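Local coordinates for protein PA1221 (Pseudomonas aeruginosa, PDB 4DG8) that belongs to the ANL clan of AMP-binding proteins, binds adenosine monophosphate, and carries a phosphopantetheine attachment region in its sequence, at residues H102-I107 / S211-D216; L259-F264 / D286-P291; E435-R440 / R477-W482. One frame throughout, in Å; residues are numbered along the deposited sequence.

Contact 1 of 3, residues H102-I107 / S211-D216; sequences HHYLYI and SPLSFD
Y106 and L213 meet where a parallel strand of the ANL fold passes a type I beta turn, P212 to F215, that connects strand 206-209 with helix 217-226. The turn is closed by the backbone bond from F215 N to P212 O, 3.0 Å, and presents L213 and S214 at its two central positions to strand 103-106. The nearest backbone approach pairs Y106 with S214, whose CA atoms lie 5.5 Å apart; the contact is made mostly by side chains, with the turn's backbone at L213 and S214 joining in. The course of the strand sets Y106 CB against L213 CB at 3.7 Å. Y106 then turns its CG anti to the backbone N (chi1 -164°), which lays the ring alongside the turn, and the two side chains cross at about a right angle. One ortho carbon, Y106 CD1, meets L213 CD1 at 3.9 Å. The other, Y106 CD2, approaches S214 CB to 4.2 Å, so L213 and S214 both lie along the ring's CB end. The CD2 branch of L213 reaches the Y104 ring obliquely, 4.4 Å from Y104 CE1. Y104 and Y106, two residues apart on the strand, both direct their CB atoms toward the turn, whereas the intervening L105 turns its CB to the other side. L94 of helix 88-99 and A218 and I222 of helix 217-226 add to the apolar surroundings of L213. The polar ends are held elsewhere: Y104 OH bonds W223 NE1 and S214 OG bonds Y427 OH, so the hydroxyls tie strand and turn to further parts of the protein while the interface is largely carbon. A backbone nitrogen takes part too, S214 N lying 3.8 Å from Y106 CB.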
loop_
_atom_site.group_PDB
_atom_site.type_symbol
_atom_site.label_atom_id
_atom_site.label_comp_id
_atom_site.label_asym_id
_atom_site.label_seq_id
_atom_site.Cartn_x
_atom_site.Cartn_y
_atom_site.Cartn_z
ATOM N N HIS A 102 20.207 -2.020 1.332
ATOM C CA HIS A 102 19.453 -2.288 0.121
ATOM C C HIS A 102 17.963 -1.996 0.327
ATOM O O HIS A 102 17.532 -1.692 1.442
ATOM C CB HIS A 102 19.709 -3.736 -0.314
ATOM C CG HIS A 102 21.156 -4.029 -0.558
ATOM N ND1 HIS A 102 22.018 -3.097 -1.091
ATOM C CD2 HIS A 102 21.904 -5.130 -0.304
ATOM C CE1 HIS A 102 23.230 -3.615 -1.180
ATOM N NE2 HIS A 102 23.189 -4.848 -0.709
ATOM N N HIS A 103 17.178 -2.097 -0.743
ATOM C CA HIS A 103 15.747 -1.828 -0.666
ATOM C C HIS A 103 14.945 -2.986 -1.234
ATOM O O HIS A 103 15.387 -3.669 -2.157
ATOM C CB HIS A 103 15.344 -0.497 -1.354
ATOM C CG HIS A 103 15.954 -0.278 -2.711
ATOM N ND1 HIS A 103 17.202 0.277 -2.884
ATOM C CD2 HIS A 103 15.455 -0.475 -3.958
ATOM C CE1 HIS A 103 17.466 0.387 -4.177
ATOM N NE2 HIS A 103 16.421 -0.062 -4.851
ATOM N N TYR A 104 13.749 -3.191 -0.695
ATOM C CA TYR A 104 12.982 -4.370 -1.053
ATOM C C TYR A 104 11.872 -4.081 -2.041
ATOM O O TYR A 104 11.360 -2.960 -2.140
ATOM C CB TYR A 104 12.440 -5.133 0.178
ATOM C CG TYR A 104 11.505 -4.386 1.113
ATOM C CD1 TYR A 104 10.152 -4.219 0.800
ATOM C CD2 TYR A 104 11.961 -3.909 2.356
ATOM C CE1 TYR A 104 9.268 -3.559 1.690
ATOM C CE2 TYR A 104 11.083 -3.252 3.256
ATOM C CZ TYR A 104 9.742 -3.081 2.916
ATOM O OH TYR A 104 8.872 -2.424 3.777
ATOM N N LEU A 105 11.561 -5.108 -2.814
ATOM C CA LEU A 105 10.489 -5.060 -3.802
ATOM C C LEU A 105 9.693 -6.353 -3.743
ATOM O O LEU A 105 10.285 -7.446 -3.792
ATOM C CB LEU A 105 11.119 -4.943 -5.187
ATOM C CG LEU A 105 10.222 -5.187 -6.385
ATOM C CD1 LEU A 105 9.135 -4.110 -6.473
ATOM C CD2 LEU A 105 11.082 -5.227 -7.650
ATOM N N TYR A 106 8.366 -6.262 -3.663
ATOM C CA TYR A 106 7.574 -7.481 -3.765
ATOM C C TYR A 106 7.536 -8.040 -5.192
ATOM O O TYR A 106 7.287 -7.321 -6.156
ATOM C CB TYR A 106 6.138 -7.346 -3.221
ATOM C CG TYR A 106 5.544 -8.732 -3.018
ATOM C CD1 TYR A 106 6.157 -9.634 -2.138
ATOM C CD2 TYR A 106 4.429 -9.160 -3.725
ATOM C CE1 TYR A 106 5.672 -10.915 -1.949
ATOM C CE2 TYR A 106 3.919 -10.455 -3.542
ATOM C CZ TYR A 106 4.558 -11.326 -2.656
ATOM O OH TYR A 106 4.093 -12.602 -2.447
ATOM N N ILE A 107 7.765 -9.339 -5.319
ATOM C CA ILE A 107 7.636 -9.997 -6.614
ATOM C C ILE A 107 6.709 -11.189 -6.463
ATOM O O ILE A 107 6.977 -12.091 -5.667
ATOM C CB ILE A 107 9.002 -10.470 -7.165
ATOM C CG1 ILE A 107 9.926 -9.279 -7.440
ATOM C CG2 ILE A 107 8.807 -11.286 -8.450
ATOM C CD1 ILE A 107 9.468 -8.396 -8.594
ATOM N N SER A 211 -2.146 -7.201 4.572
ATOM C CA SER A 211 -1.862 -6.573 3.278
ATOM C C SER A 211 -0.574 -7.074 2.636
ATOM O O SER A 211 0.476 -7.023 3.249
ATOM C CB SER A 211 -1.787 -5.049 3.438
ATOM O OG SER A 211 -2.937 -4.551 4.089
ATOM N N PRO A 212 -0.649 -7.567 1.385
ATOM C CA PRO A 212 0.587 -8.045 0.743
ATOM C C PRO A 212 1.582 -6.912 0.547
ATOM O O PRO A 212 1.177 -5.739 0.527
ATOM C CB PRO A 212 0.095 -8.581 -0.609
ATOM C CG PRO A 212 -1.331 -8.979 -0.344
ATOM C CD PRO A 212 -1.847 -7.923 0.607
ATOM N N LEU A 213 2.861 -7.253 0.396
ATOM C CA LEU A 213 3.918 -6.245 0.275
ATOM C C LEU A 213 3.862 -5.370 -0.989
ATOM O O LEU A 213 4.653 -4.442 -1.137
ATOM C CB LEU A 213 5.293 -6.891 0.377
ATOM C CG LEU A 213 5.715 -7.452 1.725
ATOM C CD1 LEU A 213 6.913 -8.405 1.516
ATOM C CD2 LEU A 213 6.028 -6.309 2.716
ATOM N N SER A 214 2.964 -5.680 -1.915
ATOM C CA SER A 214 2.803 -4.834 -3.096
ATOM C C SER A 214 1.997 -3.583 -2.733
ATOM O O SER A 214 1.921 -2.629 -3.513
ATOM C CB SER A 214 2.131 -5.622 -4.217
ATOM O OG SER A 214 0.987 -6.284 -3.716
ATOM N N PHE A 215 1.409 -3.579 -1.538
ATOM C CA PHE A 215 0.724 -2.385 -1.040
ATOM C C PHE A 215 1.461 -1.728 0.120
ATOM O O PHE A 215 1.903 -2.413 1.057
ATOM C CB PHE A 215 -0.684 -2.744 -0.571
ATOM C CG PHE A 215 -1.437 -3.601 -1.537
ATOM C CD1 PHE A 215 -2.168 -3.028 -2.571
ATOM C CD2 PHE A 215 -1.422 -4.976 -1.413
ATOM C CE1 PHE A 215 -2.868 -3.824 -3.475
ATOM C CE2 PHE A 215 -2.119 -5.778 -2.308
ATOM C CZ PHE A 215 -2.848 -5.199 -3.344
ATOM N N ASP A 216 1.508 -0.399 0.135
ATOM C CA ASP A 216 2.208 0.269 1.231
ATOM C C ASP A 216 1.389 0.328 2.526
ATOM O O ASP A 216 1.850 0.893 3.516
ATOM C CB ASP A 216 2.796 1.652 0.853
ATOM C CG ASP A 216 1.729 2.702 0.595
ATOM O OD1 ASP A 216 2.101 3.857 0.296
ATOM O OD2 ASP A 216 0.525 2.379 0.690
#

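Contact 2 of 3, residues L259-F264 / D286-P291; sequences LTASLF and DILSVP. With AMP (adenosine monophosphate), chain B.
The backbones come nearest at A261 and L288, CA to CA 5.9 Å, where the first turn of helix 261-270 passes the loop leading into helix 290-299. This is a junction between neighbouring beta-alpha units of the ANL fold: one segment runs from the end of strand 256-260 into its helix, the other follows strand 280-284, and the two strands are parallel neighbours. F264 N bonds T260 O, closing the first helical turn, with T260 at the N-cap position. The A261 methyl carries the contact. Its CB points at the loop and lies 4.0 Å from L288 CD2 and 4.2 Å from D286 CB, touching an apolar branch and the root of an acidic side chain. L288 brings CD2 there by turning CG beside its backbone N (chi1 -58°), although its CB does not itself aim at the helix. The carboxylate of D286 has its partner outside, OD2 forming a salt bridge with K458 NZ. D286 and I287 also belong to the pocket of adenosine monophosphate, so the A261 methyl packs directly behind a stretch that borders the adenine. There the closest atoms are backbone ones: D286 O lies 3.2 Å from AMP N1, and I287 N is 3.4 Å from AMP C2.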
loop_
_atom_site.group_PDB
_atom_site.type_symbol
_atom_site.label_atom_id
_atom_site.label_comp_id
_atom_site.label_asym_id
_atom_site.label_seq_id
_atom_site.Cartn_x
_atom_site.Cartn_y
_atom_site.Cartn_z
ATOM N N LEU A 259 -7.681 -2.245 7.659
ATOM C CA LEU A 259 -8.618 -2.919 6.774
ATOM C C LEU A 259 -9.055 -1.910 5.739
ATOM O O LEU A 259 -9.649 -0.868 6.077
ATOM C CB LEU A 259 -9.852 -3.385 7.536
ATOM C CG LEU A 259 -9.609 -4.357 8.688
ATOM C CD1 LEU A 259 -10.918 -4.555 9.432
ATOM C CD2 LEU A 259 -9.061 -5.689 8.170
ATOM N N THR A 260 -8.785 -2.215 4.480
ATOM C CA THR A 260 -9.215 -1.334 3.425
ATOM C C THR A 260 -10.744 -1.197 3.437
ATOM O O THR A 260 -11.464 -2.093 3.903
ATOM C CB THR A 260 -8.710 -1.778 2.038
ATOM O OG1 THR A 260 -8.894 -0.695 1.127
ATOM C CG2 THR A 260 -9.492 -2.992 1.537
ATOM N N ALA A 261 -11.219 -0.056 2.949
ATOM C CA ALA A 261 -12.638 0.303 3.040
ATOM C C ALA A 261 -13.587 -0.826 2.637
ATOM O O ALA A 261 -14.513 -1.140 3.377
ATOM C CB ALA A 261 -12.917 1.529 2.208
ATOM N N SER A 262 -13.379 -1.435 1.474
ATOM C CA SER A 262 -14.365 -2.421 0.997
ATOM C C SER A 262 -14.322 -3.684 1.864
ATOM O O SER A 262 -15.364 -4.280 2.139
ATOM C CB SER A 262 -14.217 -2.701 -0.513
ATOM O OG SER A 262 -12.956 -3.268 -0.805
ATOM N N LEU A 263 -13.135 -4.037 2.380
ATOM C CA LEU A 263 -13.024 -5.180 3.294
ATOM C C LEU A 263 -13.701 -4.879 4.639
ATOM O O LEU A 263 -14.436 -5.707 5.195
ATOM C CB LEU A 263 -11.555 -5.576 3.518
ATOM C CG LEU A 263 -11.311 -6.794 4.433
ATOM C CD1 LEU A 263 -12.147 -8.038 4.011
ATOM C CD2 LEU A 263 -9.818 -7.151 4.553
ATOM N N PHE A 264 -13.438 -3.682 5.152
ATOM C CA PHE A 264 -14.135 -3.163 6.319
ATOM C C PHE A 264 -15.650 -3.293 6.116
ATOM O O PHE A 264 -16.340 -3.894 6.922
ATOM C CB PHE A 264 -13.714 -1.705 6.559
ATOM C CG PHE A 264 -14.471 -1.007 7.654
ATOM C CD1 PHE A 264 -14.061 -1.098 8.979
ATOM C CD2 PHE A 264 -15.587 -0.236 7.355
ATOM C CE1 PHE A 264 -14.751 -0.437 9.984
ATOM C CE2 PHE A 264 -16.283 0.419 8.353
ATOM C CZ PHE A 264 -15.863 0.325 9.669
ATOM N N ASP A 286 -10.221 4.116 -0.042
ATOM C CA ASP A 286 -11.332 4.631 -0.836
ATOM C C ASP A 286 -12.176 5.494 0.084
ATOM O O ASP A 286 -11.976 5.489 1.302
ATOM C CB ASP A 286 -12.210 3.505 -1.381
ATOM C CG ASP A 286 -11.753 3.012 -2.727
ATOM O OD1 ASP A 286 -11.813 3.797 -3.714
ATOM O OD2 ASP A 286 -11.351 1.832 -2.797
ATOM N N ILE A 287 -13.112 6.230 -0.505
ATOM C CA ILE A 287 -14.108 6.968 0.258
ATOM C C ILE A 287 -14.818 6.008 1.216
ATOM O O ILE A 287 -15.376 4.976 0.805
ATOM C CB ILE A 287 -15.124 7.634 -0.703
ATOM C CG1 ILE A 287 -14.469 8.795 -1.439
ATOM C CG2 ILE A 287 -16.419 8.132 0.033
ATOM C CD1 ILE A 287 -15.317 9.301 -2.653
ATOM N N LEU A 288 -14.796 6.354 2.497
ATOM C CA LEU A 288 -15.428 5.515 3.493
ATOM C C LEU A 288 -16.947 5.607 3.366
ATOM O O LEU A 288 -17.505 6.659 3.013
ATOM C CB LEU A 288 -14.991 5.909 4.910
ATOM C CG LEU A 288 -13.505 5.895 5.277
ATOM C CD1 LEU A 288 -13.389 6.082 6.787
ATOM C CD2 LEU A 288 -12.819 4.598 4.832
ATOM N N SER A 289 -17.607 4.499 3.673
ATOM C CA SER A 289 -19.064 4.439 3.664
ATOM C C SER A 289 -19.550 4.798 5.075
ATOM O O SER A 289 -19.399 4.025 6.019
ATOM C CB SER A 289 -19.511 3.019 3.290
ATOM O OG SER A 289 -20.857 2.782 3.619
ATOM N N VAL A 290 -20.153 5.971 5.200
ATOM C CA VAL A 290 -20.669 6.413 6.479
ATOM C C VAL A 290 -21.643 5.389 7.092
ATOM O O VAL A 290 -21.583 5.127 8.287
ATOM C CB VAL A 290 -21.281 7.835 6.387
ATOM C CG1 VAL A 290 -21.905 8.250 7.724
ATOM C CG2 VAL A 290 -20.196 8.850 5.948
ATOM N N PRO A 291 -22.534 4.800 6.286
ATOM C CA PRO A 291 -23.434 3.829 6.932
ATOM C C PRO A 291 -22.707 2.637 7.580
ATOM O O PRO A 291 -23.152 2.152 8.624
ATOM C CB PRO A 291 -24.326 3.361 5.779
ATOM C CG PRO A 291 -24.366 4.557 4.849
ATOM C CD PRO A 291 -22.962 5.131 4.909
HETATM P P AMP B . -2.493 4.139 -3.119
HETATM O O1P AMP B . -2.534 2.823 -3.866
HETATM O O2P AMP B . -2.384 4.110 -1.601
HETATM O O3P AMP B . -1.353 4.941 -3.719
HETATM O "O5'" AMP B . -3.744 5.026 -3.538
HETATM C "C5'" AMP B . -3.809 6.391 -3.177
HETATM C "C4'" AMP B . -5.101 7.021 -3.620
HETATM O "O4'" AMP B . -6.228 6.294 -3.064
HETATM C "C3'" AMP B . -5.322 8.453 -3.169
HETATM O "O3'" AMP B . -4.634 9.398 -3.982
HETATM C "C2'" AMP B . -6.838 8.586 -3.215
HETATM O "O2'" AMP B . -7.279 8.781 -4.554
HETATM C "C1'" AMP B . -7.278 7.193 -2.756
HETATM N N9 AMP B . -7.528 7.141 -1.297
HETATM C C8 AMP B . -6.671 6.621 -0.387
HETATM N N7 AMP B . -7.163 6.711 0.873
HETATM C C5 AMP B . -8.361 7.310 0.801
HETATM C C6 AMP B . -9.415 7.714 1.771
HETATM N N6 AMP B . -9.271 7.494 3.090
HETATM N N1 AMP B . -10.533 8.310 1.288
HETATM C C2 AMP B . -10.677 8.528 -0.036
HETATM N N3 AMP B . -9.764 8.186 -0.968
HETATM C C4 AMP B . -8.602 7.583 -0.631
#

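Contact 3 of 3, residues E435-R440 / R477-W482; sequences EQRFRR and RQLPTW
L479 and R437 bury the most surface here, with F438 adding a smaller share, in what is probably, as in other ANL proteins, the smaller C-terminal domain. L479 follows helix 473-478 and reaches across to helix 431-439, its CB directed at that helix; the CA atoms of R437 and L479 stay 11.1 Å apart, so long side chains span the distance. R437 is almost fully extended: CG lies anti to the backbone N (chi1 -178°) and the chain runs straight from CG to NE. It slides past L479 in the opposite direction and brings its guanidinium obliquely onto one methyl, with CZ 3.9 Å from L479 CD2. NH1 is modelled 3.2 Å from L479 CD2, close enough to leave the exact placing of the guanidinium doubtful. The other branch, L479 CD1, lies 4.4 Å from F438 CE2, again obliquely to the ring. One leucine thus divides its two methyls between a charged group and an aromatic one. F438 continues into an apolar cluster with L475 and L476 of helix 473-478 and C447 of strand 444-454, while R437 also touches L475. Between these segments the contact is nondirectional packing, and the arginine's charge is not met by L479.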
loop_
_atom_site.group_PDB
_atom_site.type_symbol
_atom_site.label_atom_id
_atom_site.label_comp_id
_atom_site.label_asym_id
_atom_site.label_seq_id
_atom_site.Cartn_x
_atom_site.Cartn_y
_atom_site.Cartn_z
ATOM N N GLU A 435 -8.220 0.525 -21.131
ATOM C CA GLU A 435 -9.334 0.478 -22.068
ATOM C C GLU A 435 -8.836 0.744 -23.495
ATOM O O GLU A 435 -9.132 -0.009 -24.441
ATOM C CB GLU A 435 -10.341 1.548 -21.661
ATOM C CG GLU A 435 -11.736 1.383 -22.204
ATOM C CD GLU A 435 -12.707 2.322 -21.516
ATOM O OE1 GLU A 435 -13.768 1.847 -21.065
ATOM O OE2 GLU A 435 -12.397 3.530 -21.409
ATOM N N GLN A 436 -8.077 1.827 -23.638
ATOM C CA GLN A 436 -7.513 2.212 -24.926
ATOM C C GLN A 436 -6.619 1.087 -25.436
ATOM O O GLN A 436 -6.551 0.821 -26.638
ATOM C CB GLN A 436 -6.739 3.530 -24.805
ATOM C CG GLN A 436 -6.052 3.987 -26.096
ATOM C CD GLN A 436 -7.018 4.156 -27.267
ATOM O OE1 GLN A 436 -6.765 3.663 -28.367
ATOM N NE2 GLN A 436 -8.122 4.861 -27.034
ATOM N N ARG A 437 -5.958 0.410 -24.503
ATOM C CA ARG A 437 -5.125 -0.738 -24.827
ATOM C C ARG A 437 -5.928 -1.927 -25.393
ATOM O O ARG A 437 -5.495 -2.588 -26.348
ATOM C CB ARG A 437 -4.296 -1.147 -23.607
ATOM C CG ARG A 437 -3.361 -2.295 -23.879
ATOM C CD ARG A 437 -2.379 -2.528 -22.733
ATOM N NE ARG A 437 -1.422 -3.559 -23.136
ATOM C CZ ARG A 437 -0.671 -4.279 -22.307
ATOM N NH1 ARG A 437 -0.743 -4.096 -20.991
ATOM N NH2 ARG A 437 0.155 -5.193 -22.810
ATOM N N PHE A 438 -7.095 -2.202 -24.809
ATOM C CA PHE A 438 -8.002 -3.191 -25.386
ATOM C C PHE A 438 -8.457 -2.782 -26.794
ATOM O O PHE A 438 -8.509 -3.616 -27.699
ATOM C CB PHE A 438 -9.225 -3.426 -24.486
ATOM C CG PHE A 438 -9.050 -4.543 -23.491
ATOM C CD1 PHE A 438 -9.407 -5.844 -23.820
ATOM C CD2 PHE A 438 -8.550 -4.292 -22.219
ATOM C CE1 PHE A 438 -9.254 -6.880 -22.906
ATOM C CE2 PHE A 438 -8.395 -5.326 -21.295
ATOM C CZ PHE A 438 -8.745 -6.620 -21.641
ATOM N N ARG A 439 -8.785 -1.502 -26.974
ATOM C CA ARG A 439 -9.203 -1.007 -28.290
ATOM C C ARG A 439 -8.204 -1.358 -29.392
ATOM O O ARG A 439 -8.589 -1.594 -30.540
ATOM C CB ARG A 439 -9.409 0.510 -28.274
ATOM C CG ARG A 439 -10.761 0.962 -27.784
ATOM C CD ARG A 439 -10.975 2.435 -28.076
ATOM N NE ARG A 439 -12.051 2.975 -27.255
ATOM C CZ ARG A 439 -11.895 3.372 -25.996
ATOM N NH1 ARG A 439 -10.700 3.293 -25.421
ATOM N NH2 ARG A 439 -12.928 3.846 -25.310
ATOM N N ARG A 440 -6.924 -1.389 -29.032
ATOM C CA ARG A 440 -5.851 -1.589 -30.000
ATOM C C ARG A 440 -5.616 -3.049 -30.424
ATOM O O ARG A 440 -4.823 -3.306 -31.338
ATOM C CB ARG A 440 -4.545 -0.937 -29.513
ATOM C CG ARG A 440 -4.621 0.591 -29.418
ATOM C CD ARG A 440 -3.247 1.223 -29.263
ATOM N NE ARG A 440 -2.601 0.821 -28.019
ATOM C CZ ARG A 440 -2.274 1.658 -27.041
ATOM N NH1 ARG A 440 -2.515 2.961 -27.168
ATOM N NH2 ARG A 440 -1.695 1.190 -25.942
ATOM N N ARG A 477 -3.416 -12.841 -21.366
ATOM C CA ARG A 477 -2.220 -13.616 -21.052
ATOM C C ARG A 477 -1.019 -12.756 -20.626
ATOM O O ARG A 477 -0.176 -13.209 -19.849
ATOM C CB ARG A 477 -1.823 -14.496 -22.238
ATOM C CG ARG A 477 -2.716 -15.700 -22.442
ATOM C CD ARG A 477 -2.078 -16.669 -23.411
ATOM N NE ARG A 477 -2.070 -16.165 -24.783
ATOM C CZ ARG A 477 -3.023 -16.422 -25.677
ATOM N NH1 ARG A 477 -4.063 -17.176 -25.343
ATOM N NH2 ARG A 477 -2.938 -15.927 -26.906
ATOM N N GLN A 478 -0.928 -11.534 -21.154
ATOM C CA GLN A 478 0.207 -10.657 -20.849
ATOM C C GLN A 478 -0.003 -9.741 -19.646
ATOM O O GLN A 478 0.950 -9.139 -19.144
ATOM C CB GLN A 478 0.548 -9.800 -22.062
ATOM C CG GLN A 478 1.181 -10.572 -23.209
ATOM C CD GLN A 478 1.613 -9.653 -24.324
ATOM O OE1 GLN A 478 0.860 -9.414 -25.265
ATOM N NE2 GLN A 478 2.825 -9.114 -24.216
ATOM N N LEU A 479 -1.245 -9.633 -19.187
ATOM C CA LEU A 479 -1.563 -8.739 -18.074
ATOM C C LEU A 479 -1.329 -9.413 -16.725
ATOM O O LEU A 479 -1.431 -10.635 -16.601
ATOM C CB LEU A 479 -3.013 -8.238 -18.171
ATOM C CG LEU A 479 -3.433 -7.448 -19.421
ATOM C CD1 LEU A 479 -4.949 -7.227 -19.432
ATOM C CD2 LEU A 479 -2.685 -6.118 -19.538
ATOM N N PRO A 480 -1.005 -8.616 -15.703
ATOM C CA PRO A 480 -0.975 -9.217 -14.370
ATOM C C PRO A 480 -2.389 -9.653 -13.984
ATOM O O PRO A 480 -3.364 -9.074 -14.480
ATOM C CB PRO A 480 -0.484 -8.074 -13.479
ATOM C CG PRO A 480 -0.833 -6.831 -14.222
ATOM C CD PRO A 480 -0.720 -7.170 -15.680
ATOM N N THR A 481 -2.499 -10.669 -13.134
ATOM C CA THR A 481 -3.802 -11.220 -12.778
ATOM C C THR A 481 -4.787 -10.121 -12.377
ATOM O O THR A 481 -5.938 -10.112 -12.827
ATOM C CB THR A 481 -3.708 -12.259 -11.627
ATOM O OG1 THR A 481 -3.054 -11.672 -10.494
ATOM C CG2 THR A 481 -2.948 -13.508 -12.076
ATOM N N TRP A 482 -4.319 -9.183 -11.557
ATOM C CA TRP A 482 -5.204 -8.176 -10.968
ATOM C C TRP A 482 -5.783 -7.185 -11.996
ATOM O O TRP A 482 -6.735 -6.476 -11.692
ATOM C CB TRP A 482 -4.498 -7.441 -9.829
ATOM C CG TRP A 482 -3.449 -6.475 -10.292
ATOM C CD1 TRP A 482 -2.119 -6.727 -10.475
ATOM C CD2 TRP A 482 -3.646 -5.093 -10.616
ATOM N NE1 TRP A 482 -1.474 -5.584 -10.904
ATOM C CE2 TRP A 482 -2.389 -4.569 -10.999
ATOM C CE3 TRP A 482 -4.762 -4.244 -10.620
ATOM C CZ2 TRP A 482 -2.218 -3.236 -11.383
ATOM C CZ3 TRP A 482 -4.591 -2.916 -11.002
ATOM C CH2 TRP A 482 -3.328 -2.428 -11.379
#

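The three contacts follow one another along the chain without interleaving. Contacts 1 and 2 pack parts of the AMP-binding region, built on different beta-sheets: contact 1 joins strand 103-106 of one to the turn after strand 206-209, and contact 2 sits at the ends of two parallel strands of another. Contact 3, beside helices 431-439 and 473-478, is probably in the C-terminal domain. Centre to centre, contact 1 is about 23 Å from both others, and contacts 2 and 3 are about 28 Å apart. Y427, bonding S214 and stacking on W482, bridges segments of contacts 1 and 3. Contact 2 borders adenosine monophosphate directly, whereas the S214 side chain in contact 1 remains about 10 Å away.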